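Local coordinates for phosphoribosylglycinamide synthetase (Anaerococcus prevotii, PDB 4DIM), which probably works as an ATP-dependent ligase of the ATP-grasp family, binding ATP and a divalent metal ion, at residues N7-I12 and G30-A35; E240-E245 and N269-I274; G375-K380 and D389-I394; F201-D206 and N309-W314. All blocks are in the same frame, centred on the assembly; numbering follows the deposited sequence.

Contact 1. Residues N7-I12 and G30-A35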
loop_
_atom_site.group_PDB
_atom_site.type_symbol
_atom_site.label_atom_id
_atom_site.label_comp_id
_atom_site.label_asym_id
_atom_site.label_seq_id
_atom_site.Cartn_x
_atom_site.Cartn_y
_atom_site.Cartn_z
ATOM N N ASN A 7 -14.488 6.813 -24.683
ATOM C CA ASN A 7 -14.797 8.240 -24.518
ATOM C C ASN A 7 -15.474 8.462 -23.149
ATOM O O ASN A 7 -16.685 8.674 -23.073
ATOM C CB ASN A 7 -15.661 8.813 -25.671
ATOM C CG ASN A 7 -15.042 8.701 -27.049
ATOM O OD1 ASN A 7 -13.847 8.972 -27.239
ATOM N ND2 ASN A 7 -15.856 8.379 -28.065
ATOM N N LYS A 8 -14.668 8.405 -22.082
ATOM C CA LYS A 8 -15.085 8.559 -20.678
ATOM C C LYS A 8 -13.963 9.247 -19.915
ATOM O O LYS A 8 -12.810 8.908 -20.155
ATOM C CB LYS A 8 -15.372 7.182 -20.054
ATOM C CG LYS A 8 -16.706 6.549 -20.446
ATOM C CD LYS A 8 -17.640 6.371 -19.260
ATOM C CE LYS A 8 -18.721 5.351 -19.525
ATOM N NZ LYS A 8 -19.576 5.111 -18.317
ATOM N N ARG A 9 -14.279 10.177 -18.996
ATOM C CA ARG A 9 -13.263 10.988 -18.295
ATOM C C ARG A 9 -12.964 10.492 -16.882
ATOM O O ARG A 9 -13.848 10.475 -16.035
ATOM C CB ARG A 9 -13.704 12.472 -18.238
ATOM C CG ARG A 9 -13.893 13.115 -19.629
ATOM C CD ARG A 9 -14.671 14.422 -19.616
ATOM N NE ARG A 9 -14.002 15.484 -18.849
ATOM C CZ ARG A 9 -13.059 16.304 -19.320
ATOM N NH1 ARG A 9 -12.510 17.216 -18.526
ATOM N NH2 ARG A 9 -12.655 16.217 -20.587
ATOM N N LEU A 10 -11.695 10.153 -16.612
ATOM C CA LEU A 10 -11.283 9.665 -15.297
ATOM C C LEU A 10 -10.243 10.565 -14.767
ATOM O O LEU A 10 -9.207 10.681 -15.404
ATOM C CB LEU A 10 -10.727 8.210 -15.372
ATOM C CG LEU A 10 -10.193 7.601 -14.059
ATOM C CD1 LEU A 10 -11.294 7.259 -13.135
ATOM C CD2 LEU A 10 -9.313 6.402 -14.329
ATOM N N LEU A 11 -10.447 11.101 -13.564
ATOM C CA LEU A 11 -9.452 11.926 -12.888
ATOM C C LEU A 11 -8.638 11.003 -12.027
ATOM O O LEU A 11 -9.202 10.301 -11.182
ATOM C CB LEU A 11 -10.110 13.041 -12.044
ATOM C CG LEU A 11 -9.223 13.710 -10.971
ATOM C CD1 LEU A 11 -8.285 14.786 -11.590
ATOM C CD2 LEU A 11 -10.073 14.285 -9.852
ATOM N N ILE A 12 -7.328 10.952 -12.248
ATOM C CA ILE A 12 -6.470 10.120 -11.426
ATOM C C ILE A 12 -5.790 11.040 -10.453
ATOM O O ILE A 12 -5.072 11.937 -10.882
ATOM C CB ILE A 12 -5.484 9.275 -12.231
ATOM C CG1 ILE A 12 -6.242 8.245 -13.103
ATOM C CG2 ILE A 12 -4.512 8.586 -11.260
ATOM C CD1 ILE A 12 -5.438 7.709 -14.336
ATOM N N GLY A 30 -9.257 3.228 -23.655
ATOM C CA GLY A 30 -9.814 4.347 -24.407
ATOM C C GLY A 30 -10.414 5.443 -23.537
ATOM O O GLY A 30 -11.292 6.160 -24.001
ATOM N N ILE A 31 -9.922 5.619 -22.285
ATOM C CA ILE A 31 -10.428 6.608 -21.313
ATOM C C ILE A 31 -9.624 7.896 -21.452
ATOM O O ILE A 31 -8.414 7.840 -21.644
ATOM C CB ILE A 31 -10.356 6.030 -19.839
ATOM C CG1 ILE A 31 -11.257 4.811 -19.668
ATOM C CG2 ILE A 31 -10.674 7.069 -18.736
ATOM C CD1 ILE A 31 -11.158 4.177 -18.296
ATOM N N HIS A 32 -10.282 9.042 -21.255
ATOM C CA HIS A 32 -9.667 10.376 -21.294
ATOM C C HIS A 32 -9.152 10.706 -19.881
ATOM O O HIS A 32 -9.941 10.963 -18.969
ATOM C CB HIS A 32 -10.692 11.414 -21.783
ATOM C CG HIS A 32 -10.135 12.792 -21.885
ATOM N ND1 HIS A 32 -9.739 13.316 -23.099
ATOM C CD2 HIS A 32 -9.905 13.704 -20.914
ATOM C CE1 HIS A 32 -9.292 14.531 -22.830
ATOM N NE2 HIS A 32 -9.362 14.800 -21.524
ATOM N N THR A 33 -7.841 10.664 -19.678
ATOM C CA THR A 33 -7.328 10.850 -18.336
ATOM C C THR A 33 -7.020 12.323 -18.043
ATOM O O THR A 33 -6.661 13.113 -18.916
ATOM C CB THR A 33 -6.145 9.926 -18.064
ATOM O OG1 THR A 33 -5.157 10.080 -19.077
ATOM C CG2 THR A 33 -6.567 8.487 -18.027
ATOM N N ILE A 34 -7.231 12.672 -16.780
ATOM C CA ILE A 34 -6.981 13.966 -16.218
ATOM C C ILE A 34 -6.061 13.711 -15.054
ATOM O O ILE A 34 -6.463 13.023 -14.119
ATOM C CB ILE A 34 -8.296 14.661 -15.801
ATOM C CG1 ILE A 34 -9.230 14.871 -17.002
ATOM C CG2 ILE A 34 -8.007 15.996 -15.095
ATOM C CD1 ILE A 34 -10.538 14.425 -16.751
ATOM N N ALA A 35 -4.819 14.205 -15.136
ATOM C CA ALA A 35 -3.855 14.103 -14.058
ATOM C C ALA A 35 -4.136 15.156 -12.980
ATOM O O ALA A 35 -3.922 16.345 -13.230
ATOM C CB ALA A 35 -2.452 14.292 -14.605
#
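Strand pairing between residues 9-12 and 32-35 forms the centre of a four-stranded parallel sheet near the N terminus, the two strands being joined by helix 20-29 in a beta-alpha-beta crossover. Their local axes diverge by 27°, and the ladder is continuous: His32 N to Lys8 O (2.8 Å), Leu10 N to His32 O (3.0 Å), Ile34 N to Leu10 O (3.1 Å) and Ile12 N to Ile34 O (2.9 Å). A weak bond from Asn7 N to Gly30 O precedes it, Gly30 having just ended the helix in a Schellman motif.

On the face bearing Arg9, His32 and Ile34, Arg9 and His32 run alongside each other with guanidinium and ring planes 22° apart; Arg9 NH2 is 3.7 Å from His32 NE2. Both bond the Glu51 carboxylate, Arg9 as a salt bridge, which probably offsets any like charge. Bent at chi3 (63°), the Arg9 chain brings its guanidinium over Ile34 CD1, which lies 3.7 Å from the plane and toward its rim, while Arg9 NH1 also bonds Leu70 O. Farther along, Leu11 CD1 meets Ile34 CG2 at 3.7 Å, the two side chains nearly perpendicular.

Leu10, Ile12 and Thr33 occupy the other face, where Ile12 and Thr33 pack on helix 20-29. Strands 51-54 and 74-76 complete the sheet beyond 32-37 and 9-13 respectively.

Contact 2. Residues E240-E245 and N269-I274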
loop_
_atom_site.group_PDB
_atom_site.type_symbol
_atom_site.label_atom_id
_atom_site.label_comp_id
_atom_site.label_asym_id
_atom_site.label_seq_id
_atom_site.Cartn_x
_atom_site.Cartn_y
_atom_site.Cartn_z
ATOM N N GLU A 240 -5.963 -18.744 4.901
ATOM C CA GLU A 240 -7.410 -18.684 5.145
ATOM C C GLU A 240 -7.762 -17.805 6.307
ATOM O O GLU A 240 -8.804 -17.158 6.279
ATOM C CB GLU A 240 -7.963 -20.077 5.390
ATOM C CG GLU A 240 -7.871 -20.988 4.175
ATOM C CD GLU A 240 -8.361 -20.450 2.834
ATOM O OE1 GLU A 240 -9.554 -20.069 2.731
ATOM O OE2 GLU A 240 -7.548 -20.437 1.876
ATOM N N LYS A 241 -6.915 -17.794 7.342
ATOM C CA LYS A 241 -7.086 -16.893 8.476
ATOM C C LYS A 241 -6.979 -15.417 8.024
ATOM O O LYS A 241 -7.672 -14.582 8.574
ATOM C CB LYS A 241 -6.058 -17.207 9.560
ATOM C CG LYS A 241 -6.493 -18.303 10.509
ATOM C CD LYS A 241 -5.346 -18.742 11.419
ATOM C CE LYS A 241 -5.710 -19.916 12.307
ATOM N NZ LYS A 241 -4.501 -20.596 12.812
ATOM N N THR A 242 -6.140 -15.121 7.023
ATOM C CA THR A 242 -5.939 -13.782 6.455
ATOM C C THR A 242 -7.197 -13.375 5.651
ATOM O O THR A 242 -7.698 -12.248 5.791
ATOM C CB THR A 242 -4.632 -13.771 5.599
ATOM O OG1 THR A 242 -3.528 -13.981 6.469
ATOM C CG2 THR A 242 -4.393 -12.484 4.871
ATOM N N LYS A 243 -7.705 -14.296 4.835
ATOM C CA LYS A 243 -8.937 -14.112 4.072
ATOM C C LYS A 243 -10.097 -13.794 5.018
ATOM O O LYS A 243 -10.908 -12.912 4.740
ATOM C CB LYS A 243 -9.275 -15.388 3.238
ATOM C CG LYS A 243 -8.427 -15.551 1.960
ATOM C CD LYS A 243 -8.539 -16.874 1.245
ATOM C CE LYS A 243 -7.568 -16.926 0.077
ATOM N NZ LYS A 243 -7.665 -18.210 -0.692
ATOM N N THR A 244 -10.127 -14.472 6.164
ATOM C CA THR A 244 -11.159 -14.261 7.145
ATOM C C THR A 244 -11.073 -12.873 7.761
ATOM O O THR A 244 -12.106 -12.199 7.829
ATOM C CB THR A 244 -11.096 -15.335 8.226
ATOM O OG1 THR A 244 -11.512 -16.581 7.644
ATOM C CG2 THR A 244 -11.987 -15.000 9.432
ATOM N N GLU A 245 -9.889 -12.463 8.272
ATOM C CA GLU A 245 -9.777 -11.164 8.946
ATOM C C GLU A 245 -9.931 -10.018 7.969
ATOM O O GLU A 245 -10.543 -9.018 8.331
ATOM C CB GLU A 245 -8.450 -11.009 9.704
ATOM C CG GLU A 245 -8.236 -11.920 10.894
ATOM C CD GLU A 245 -9.411 -12.116 11.836
ATOM O OE1 GLU A 245 -9.711 -11.167 12.590
ATOM O OE2 GLU A 245 -10.003 -13.221 11.855
ATOM N N ASN A 269 0.237 -18.621 15.191
ATOM C CA ASN A 269 -0.813 -19.099 14.299
ATOM C C ASN A 269 -2.110 -18.247 14.377
ATOM O O ASN A 269 -3.219 -18.743 14.213
ATOM C CB ASN A 269 -1.092 -20.606 14.526
ATOM C CG ASN A 269 0.052 -21.425 13.994
ATOM O OD1 ASN A 269 0.474 -21.252 12.837
ATOM N ND2 ASN A 269 0.654 -22.259 14.840
ATOM N N GLU A 270 -1.945 -16.952 14.517
ATOM C CA GLU A 270 -3.054 -16.015 14.496
ATOM C C GLU A 270 -2.556 -14.814 13.822
ATOM O O GLU A 270 -1.374 -14.484 13.968
ATOM C CB GLU A 270 -3.612 -15.714 15.891
ATOM C CG GLU A 270 -4.554 -16.802 16.414
ATOM C CD GLU A 270 -5.720 -17.190 15.519
ATOM O OE1 GLU A 270 -6.181 -16.337 14.722
ATOM O OE2 GLU A 270 -6.144 -18.368 15.593
ATOM N N VAL A 271 -3.424 -14.196 13.011
ATOM C CA VAL A 271 -3.030 -13.048 12.202
ATOM C C VAL A 271 -3.778 -11.849 12.679
ATOM O O VAL A 271 -4.897 -11.956 13.145
ATOM C CB VAL A 271 -3.214 -13.304 10.688
ATOM C CG1 VAL A 271 -2.452 -14.549 10.270
ATOM C CG2 VAL A 271 -4.693 -13.427 10.300
ATOM N N TYR A 272 -3.135 -10.703 12.578
ATOM C CA TYR A 272 -3.659 -9.416 13.035
ATOM C C TYR A 272 -3.461 -8.365 11.973
ATOM O O TYR A 272 -2.413 -8.358 11.318
ATOM C CB TYR A 272 -2.933 -8.981 14.323
ATOM C CG TYR A 272 -3.023 -9.999 15.433
ATOM C CD1 TYR A 272 -3.969 -9.873 16.445
ATOM C CD2 TYR A 272 -2.122 -11.052 15.513
ATOM C CE1 TYR A 272 -4.070 -10.820 17.457
ATOM C CE2 TYR A 272 -2.205 -11.998 16.528
ATOM C CZ TYR A 272 -3.204 -11.899 17.483
ATOM O OH TYR A 272 -3.318 -12.837 18.501
ATOM N N ILE A 273 -4.435 -7.433 11.857
ATOM C CA ILE A 273 -4.374 -6.330 10.907
ATOM C C ILE A 273 -3.750 -5.170 11.578
ATOM O O ILE A 273 -4.314 -4.658 12.543
ATOM C CB ILE A 273 -5.788 -5.965 10.400
ATOM C CG1 ILE A 273 -6.407 -7.159 9.653
ATOM C CG2 ILE A 273 -5.750 -4.672 9.523
ATOM C CD1 ILE A 273 -7.621 -6.964 9.172
ATOM N N ILE A 274 -2.636 -4.675 11.024
ATOM C CA ILE A 274 -1.984 -3.461 11.534
ATOM C C ILE A 274 -2.602 -2.209 10.866
ATOM O O ILE A 274 -3.036 -1.324 11.569
ATOM C CB ILE A 274 -0.459 -3.490 11.299
ATOM C CG1 ILE A 274 0.180 -4.717 11.927
ATOM C CG2 ILE A 274 0.170 -2.214 11.850
ATOM C CD1 ILE A 274 1.442 -5.153 11.123
#
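Two flat groups of the strand segment, the Asn269 peptide carbonyl and the Glu270 carboxylate, meet Lys241 of the helix. Lys241 NZ donates to Asn269 O at 2.7 Å, with a C=O...N angle of 142° and the nitrogen tilted 21° from the carbonyl plane. The carboxylate is held less closely: Glu270 OE2 stands 3.9 Å from Lys241 NZ, a long salt bridge, with the two side chains crossing at about a right angle. The chain of Lys241 is extended beyond CG, which carries the ammonium away from Val271 to the carbonyl of Asn269; Asp237 is its further ionic partner.

This is helix-on-sheet packing in the ATP-grasp region: helix 236-253 lies against the antiparallel hairpin of strands 258-267 and 270-277, and the axes of the two short segments approach to 8.3 Å. Val271 CG2 fits against the helix backbone at Lys241 O (3.6 Å) and beside Glu245 CG (3.9 Å). One turn on, Ile273 CD1 abuts Glu245 O at 3.7 Å, while the Glu245 carboxylate turns to Asn123 N.

Contact 3. Residues G375-K380 and D389-I394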
loop_
_atom_site.group_PDB
_atom_site.type_symbol
_atom_site.label_atom_id
_atom_site.label_comp_id
_atom_site.label_asym_id
_atom_site.label_seq_id
_atom_site.Cartn_x
_atom_site.Cartn_y
_atom_site.Cartn_z
ATOM N N GLY A 375 15.899 1.683 -9.740
ATOM C CA GLY A 375 14.933 1.081 -10.643
ATOM C C GLY A 375 14.180 -0.032 -9.971
ATOM O O GLY A 375 14.150 -0.114 -8.738
ATOM N N GLN A 376 13.601 -0.909 -10.789
ATOM C CA GLN A 376 12.870 -2.067 -10.296
ATOM C C GLN A 376 12.833 -3.167 -11.320
ATOM O O GLN A 376 12.859 -2.905 -12.529
ATOM C CB GLN A 376 11.441 -1.706 -9.888
ATOM C CG GLN A 376 10.533 -1.333 -11.059
ATOM C CD GLN A 376 9.265 -0.693 -10.599
ATOM O OE1 GLN A 376 9.148 -0.177 -9.494
ATOM N NE2 GLN A 376 8.316 -0.627 -11.464
ATOM N N ILE A 377 12.748 -4.397 -10.809
ATOM C CA ILE A 377 12.725 -5.642 -11.556
ATOM C C ILE A 377 11.509 -6.438 -11.145
ATOM O O ILE A 377 11.283 -6.629 -9.954
ATOM C CB ILE A 377 14.007 -6.485 -11.275
ATOM C CG1 ILE A 377 15.306 -5.715 -11.661
ATOM C CG2 ILE A 377 13.935 -7.852 -11.993
ATOM C CD1 ILE A 377 16.525 -6.285 -11.040
ATOM N N ILE A 378 10.791 -6.990 -12.132
ATOM C CA ILE A 378 9.684 -7.881 -11.882
ATOM C C ILE A 378 9.873 -9.140 -12.729
ATOM O O ILE A 378 10.049 -9.072 -13.940
ATOM C CB ILE A 378 8.287 -7.273 -12.103
ATOM C CG1 ILE A 378 8.184 -5.889 -11.520
ATOM C CG2 ILE A 378 7.219 -8.222 -11.485
ATOM C CD1 ILE A 378 6.981 -5.210 -11.894
ATOM N N VAL A 379 9.797 -10.290 -12.057
ATOM C CA VAL A 379 9.879 -11.607 -12.677
ATOM C C VAL A 379 8.693 -12.457 -12.206
ATOM O O VAL A 379 8.068 -12.146 -11.182
ATOM C CB VAL A 379 11.202 -12.308 -12.420
ATOM C CG1 VAL A 379 12.362 -11.433 -12.892
ATOM C CG2 VAL A 379 11.361 -12.685 -10.953
ATOM N N LYS A 380 8.361 -13.472 -13.036
ATOM C CA LYS A 380 7.326 -14.483 -12.828
ATOM C C LYS A 380 7.932 -15.845 -13.197
ATOM O O LYS A 380 8.770 -15.891 -14.094
ATOM C CB LYS A 380 6.042 -14.180 -13.662
ATOM C CG LYS A 380 6.212 -14.190 -15.186
ATOM C CD LYS A 380 4.870 -13.965 -15.865
ATOM C CE LYS A 380 4.893 -13.769 -17.359
ATOM N NZ LYS A 380 5.541 -14.896 -18.099
ATOM N N ASP A 389 16.309 -17.051 -8.184
ATOM C CA ASP A 389 17.502 -17.416 -8.970
ATOM C C ASP A 389 17.527 -16.602 -10.245
ATOM O O ASP A 389 18.557 -16.028 -10.565
ATOM C CB ASP A 389 17.537 -18.917 -9.285
ATOM C CG ASP A 389 17.733 -19.819 -8.075
ATOM O OD1 ASP A 389 18.143 -19.305 -7.000
ATOM O OD2 ASP A 389 17.481 -21.047 -8.198
ATOM N N LYS A 390 16.371 -16.455 -10.910
ATOM C CA LYS A 390 16.239 -15.626 -12.111
ATOM C C LYS A 390 16.601 -14.160 -11.778
ATOM O O LYS A 390 17.327 -13.521 -12.530
ATOM C CB LYS A 390 14.791 -15.737 -12.685
ATOM C CG LYS A 390 14.567 -15.085 -14.030
ATOM C CD LYS A 390 13.622 -15.892 -14.944
ATOM C CE LYS A 390 14.375 -16.885 -15.816
ATOM N NZ LYS A 390 13.475 -17.842 -16.533
ATOM N N LEU A 391 16.160 -13.664 -10.627
ATOM C CA LEU A 391 16.429 -12.283 -10.207
ATOM C C LEU A 391 17.930 -12.048 -9.957
ATOM O O LEU A 391 18.448 -11.003 -10.343
ATOM C CB LEU A 391 15.615 -11.954 -8.927
ATOM C CG LEU A 391 15.033 -10.530 -8.751
ATOM C CD1 LEU A 391 16.085 -9.461 -8.824
ATOM C CD2 LEU A 391 13.948 -10.271 -9.733
ATOM N N ASP A 392 18.623 -13.014 -9.333
ATOM C CA ASP A 392 20.067 -12.882 -9.059
ATOM C C ASP A 392 20.898 -12.773 -10.317
ATOM O O ASP A 392 21.937 -12.127 -10.287
ATOM C CB ASP A 392 20.586 -14.069 -8.263
ATOM C CG ASP A 392 20.115 -14.123 -6.827
ATOM O OD1 ASP A 392 19.388 -13.172 -6.393
ATOM O OD2 ASP A 392 20.437 -15.126 -6.140
ATOM N N VAL A 393 20.460 -13.424 -11.402
ATOM C CA VAL A 393 21.150 -13.386 -12.683
ATOM C C VAL A 393 20.975 -11.997 -13.322
ATOM O O VAL A 393 21.912 -11.512 -13.957
ATOM C CB VAL A 393 20.644 -14.512 -13.624
ATOM C CG1 VAL A 393 21.213 -14.350 -15.035
ATOM C CG2 VAL A 393 20.984 -15.886 -13.065
ATOM N N ILE A 394 19.776 -11.381 -13.172
ATOM C CA ILE A 394 19.418 -10.069 -13.744
ATOM C C ILE A 394 20.328 -8.989 -13.137
ATOM O O ILE A 394 21.134 -8.407 -13.855
ATOM C CB ILE A 394 17.885 -9.766 -13.540
ATOM C CG1 ILE A 394 17.028 -10.752 -14.376
ATOM C CG2 ILE A 394 17.498 -8.308 -13.921
ATOM C CD1 ILE A 394 15.483 -10.728 -14.032
#
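Ile377 and Val379 face Leu391 and Ile394 in a beta-alpha unit, in which strand 375-381 of the large antiparallel sheet is followed by helix 384-395 folding back over it. The short segments make an angle of 144° at 9.0 Å between axes, so the helix runs roughly against the strand. The tight part is wholly apolar, its evidence being the number of methyl contacts that interlock these four buried side chains. Ile377 CG2 meets Leu391 CD2 at 3.3 Å, and Ile377 CD1 reaches Ile394 CG2 at 3.7 Å; Ile377 and Ile394 lie alongside each other with their ends pointing opposite ways. Leu325 of the adjacent strand 323-329 adds to this core beside Val379 and Leu391, and Ile354 beside Ile394.

The other side is looser. Partly exposed Lys390 joins through its aliphatic part, with Lys390 CG 4.4 Å from Val379 CG1, and its ammonium makes long, weak ion pairs with Asp348, Asp350 and Glu381. No hydrogen bond crosses between the segments; the contact is made by apolar carbons, chiefly methyl groups. Val379 has its CG1 anti to the carbonyl carbon (chi1 -56°), a rotation that sets this methyl between two helix residues: Val379 CG1 is 3.7 Å from Leu391 CD2 and 3.4 Å from Ile394 CD1.

Contact 4. Residues F201-D206 and N309-W314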
loop_
_atom_site.group_PDB
_atom_site.type_symbol
_atom_site.label_atom_id
_atom_site.label_comp_id
_atom_site.label_asym_id
_atom_site.label_seq_id
_atom_site.Cartn_x
_atom_site.Cartn_y
_atom_site.Cartn_z
ATOM N N PHE A 201 -9.833 -6.836 -3.096
ATOM C CA PHE A 201 -10.622 -6.012 -3.990
ATOM C C PHE A 201 -12.068 -6.229 -3.612
ATOM O O PHE A 201 -12.483 -7.381 -3.518
ATOM C CB PHE A 201 -10.330 -6.419 -5.441
ATOM C CG PHE A 201 -10.897 -5.506 -6.490
ATOM C CD1 PHE A 201 -10.107 -4.536 -7.091
ATOM C CD2 PHE A 201 -12.189 -5.675 -6.949
ATOM C CE1 PHE A 201 -10.612 -3.737 -8.108
ATOM C CE2 PHE A 201 -12.701 -4.853 -7.943
ATOM C CZ PHE A 201 -11.900 -3.908 -8.530
ATOM N N VAL A 202 -12.800 -5.145 -3.324
ATOM C CA VAL A 202 -14.213 -5.213 -2.958
ATOM C C VAL A 202 -15.089 -4.475 -4.043
ATOM O O VAL A 202 -14.797 -3.366 -4.433
ATOM C CB VAL A 202 -14.463 -4.732 -1.494
ATOM C CG1 VAL A 202 -13.933 -3.336 -1.230
ATOM C CG2 VAL A 202 -15.938 -4.847 -1.109
ATOM N N TYR A 203 -16.143 -5.137 -4.536
ATOM C CA TYR A 203 -17.066 -4.577 -5.555
ATOM C C TYR A 203 -18.499 -4.968 -5.244
ATOM O O TYR A 203 -18.811 -6.157 -5.205
ATOM C CB TYR A 203 -16.679 -5.106 -6.938
ATOM C CG TYR A 203 -17.660 -4.763 -8.034
ATOM C CD1 TYR A 203 -17.861 -3.448 -8.423
ATOM C CD2 TYR A 203 -18.293 -5.763 -8.768
ATOM C CE1 TYR A 203 -18.709 -3.130 -9.482
ATOM C CE2 TYR A 203 -19.123 -5.457 -9.842
ATOM C CZ TYR A 203 -19.350 -4.138 -10.178
ATOM O OH TYR A 203 -20.134 -3.807 -11.251
ATOM N N LYS A 204 -19.366 -3.985 -5.026
ATOM C CA LYS A 204 -20.777 -4.206 -4.676
ATOM C C LYS A 204 -20.867 -5.115 -3.437
ATOM O O LYS A 204 -21.680 -6.037 -3.373
ATOM C CB LYS A 204 -21.576 -4.772 -5.859
ATOM C CG LYS A 204 -21.645 -3.833 -7.048
ATOM C CD LYS A 204 -22.305 -4.541 -8.229
ATOM C CE LYS A 204 -22.754 -3.599 -9.323
ATOM N NZ LYS A 204 -24.127 -3.097 -9.081
ATOM N N ASN A 205 -19.959 -4.870 -2.490
ATOM C CA ASN A 205 -19.839 -5.504 -1.180
ATOM C C ASN A 205 -19.393 -6.996 -1.229
ATOM O O ASN A 205 -19.365 -7.641 -0.181
ATOM C CB ASN A 205 -21.137 -5.304 -0.370
ATOM C CG ASN A 205 -21.311 -3.841 0.045
ATOM O OD1 ASN A 205 -20.366 -3.177 0.505
ATOM N ND2 ASN A 205 -22.501 -3.281 -0.119
ATOM N N ASP A 206 -18.898 -7.481 -2.387
ATOM C CA ASP A 206 -18.365 -8.821 -2.524
ATOM C C ASP A 206 -16.830 -8.699 -2.664
ATOM O O ASP A 206 -16.300 -8.017 -3.550
ATOM C CB ASP A 206 -19.023 -9.571 -3.715
ATOM C CG ASP A 206 -20.521 -9.923 -3.512
ATOM O OD1 ASP A 206 -20.869 -10.508 -2.438
ATOM O OD2 ASP A 206 -21.338 -9.656 -4.442
ATOM N N ASN A 309 -18.123 -2.434 -15.092
ATOM C CA ASN A 309 -17.955 -3.712 -14.427
ATOM C C ASN A 309 -16.504 -4.251 -14.473
ATOM O O ASN A 309 -16.037 -4.721 -15.519
ATOM C CB ASN A 309 -18.896 -4.751 -15.050
ATOM C CG ASN A 309 -19.088 -6.006 -14.224
ATOM O OD1 ASN A 309 -18.567 -6.146 -13.104
ATOM N ND2 ASN A 309 -19.869 -6.941 -14.753
ATOM N N PRO A 310 -15.842 -4.339 -13.308
ATOM C CA PRO A 310 -14.525 -4.968 -13.272
ATOM C C PRO A 310 -14.559 -6.497 -13.471
ATOM O O PRO A 310 -13.548 -7.082 -13.840
ATOM C CB PRO A 310 -14.005 -4.603 -11.871
ATOM C CG PRO A 310 -15.168 -4.390 -11.060
ATOM C CD PRO A 310 -16.255 -3.896 -11.960
ATOM N N LEU A 311 -15.717 -7.141 -13.281
ATOM C CA LEU A 311 -15.821 -8.609 -13.390
ATOM C C LEU A 311 -15.531 -9.163 -14.781
ATOM O O LEU A 311 -15.175 -10.326 -14.884
ATOM C CB LEU A 311 -17.177 -9.080 -12.918
ATOM C CG LEU A 311 -17.435 -8.779 -11.424
ATOM C CD1 LEU A 311 -18.866 -9.064 -11.047
ATOM C CD2 LEU A 311 -16.459 -9.543 -10.538
ATOM N N VAL A 312 -15.612 -8.314 -15.813
ATOM C CA VAL A 312 -15.257 -8.589 -17.214
ATOM C C VAL A 312 -13.786 -9.018 -17.324
ATOM O O VAL A 312 -13.450 -9.850 -18.172
ATOM C CB VAL A 312 -15.536 -7.299 -18.048
ATOM C CG1 VAL A 312 -14.766 -7.268 -19.375
ATOM C CG2 VAL A 312 -17.030 -7.141 -18.266
ATOM N N PHE A 313 -12.919 -8.413 -16.483
ATOM C CA PHE A 313 -11.487 -8.717 -16.427
ATOM C C PHE A 313 -11.203 -9.848 -15.438
ATOM O O PHE A 313 -10.323 -10.648 -15.719
ATOM C CB PHE A 313 -10.672 -7.473 -16.044
ATOM C CG PHE A 313 -10.959 -6.269 -16.903
ATOM C CD1 PHE A 313 -10.459 -6.188 -18.195
ATOM C CD2 PHE A 313 -11.872 -5.312 -16.496
ATOM C CE1 PHE A 313 -10.842 -5.152 -19.049
ATOM C CE2 PHE A 313 -12.263 -4.286 -17.350
ATOM C CZ PHE A 313 -11.720 -4.191 -18.609
ATOM N N TRP A 314 -11.931 -9.919 -14.298
ATOM C CA TRP A 314 -11.775 -10.966 -13.262
ATOM C C TRP A 314 -12.229 -12.342 -13.779
ATOM O O TRP A 314 -11.763 -13.363 -13.301
ATOM C CB TRP A 314 -12.585 -10.585 -11.981
ATOM C CG TRP A 314 -12.524 -11.566 -10.835
ATOM C CD1 TRP A 314 -13.575 -12.243 -10.282
ATOM C CD2 TRP A 314 -11.349 -11.987 -10.110
ATOM N NE1 TRP A 314 -13.139 -13.021 -9.228
ATOM C CE2 TRP A 314 -11.773 -12.900 -9.118
ATOM C CE3 TRP A 314 -9.993 -11.641 -10.170
ATOM C CZ2 TRP A 314 -10.878 -13.523 -8.247
ATOM C CZ3 TRP A 314 -9.116 -12.225 -9.274
ATOM C CH2 TRP A 314 -9.551 -13.192 -8.360
#
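Tyr203 and Pro310 bring their backbones to 8.1 Å, CA to CA, where a type I' turn meets the segment leading into a short helix. The turn, Tyr203 to Asp206, closes the beta hairpin of strands 194-203 and 206-219 in the ATP-grasp region; it is fixed by paired bonds, Tyr203 N to Asp206 O (3.0 Å) and Asp206 N to Tyr203 O (3.1 Å).

The Tyr203 ring is covered on both faces. Pro310 CD sits over one of them in a CH-pi contact, 3.7 Å from the Tyr203 ring centroid and 17° off the normal, and Lys204 CG lies over the centre of the opposite one. Leu311 CD1 approaches the rim instead, near the ring plane, at 3.8 Å from Tyr203 CE2. With its CG anti to the backbone N (chi1 172°), Tyr203 swings its ring out toward Pro310. Phe201, two residues back on the same side of the strand, offers Pro310 an edge: Phe201 CE2 is 4.0 Å from Pro310 CG. Pro310 is thus wedged against two aromatics that are also touched by Met304 of helix 297-305.

Asn309 supplies a capping bond in the turn that leads into the helix. As in an Asx turn, Asn309 OD1 accepts from Leu311 N at 3.0 Å, the donor standing well above the carbonyl plane, 67° out of it.

In the fold
From the N terminus, contact 1 closes first, a short loop of 17 residues in the small parallel sheet. Contact 4 opens next at 201-206 and closes only at 309-314, about a hundred residues later, joining the hairpin turn to the segment leading into helix 311-314. Within that span contact 2 opens and closes, setting helix 236-253 on the edge strand 270-277. Contact 3 follows, closing a loop of eight residues near the C terminus and setting helix 384-395 on strand 375-381. No two contacts cross. Contacts 2, 3 and 4 all reach the large antiparallel sheet, whereas contact 1 belongs to the parallel one; contacts 1 and 2 lie on opposite sides of the chain's centre.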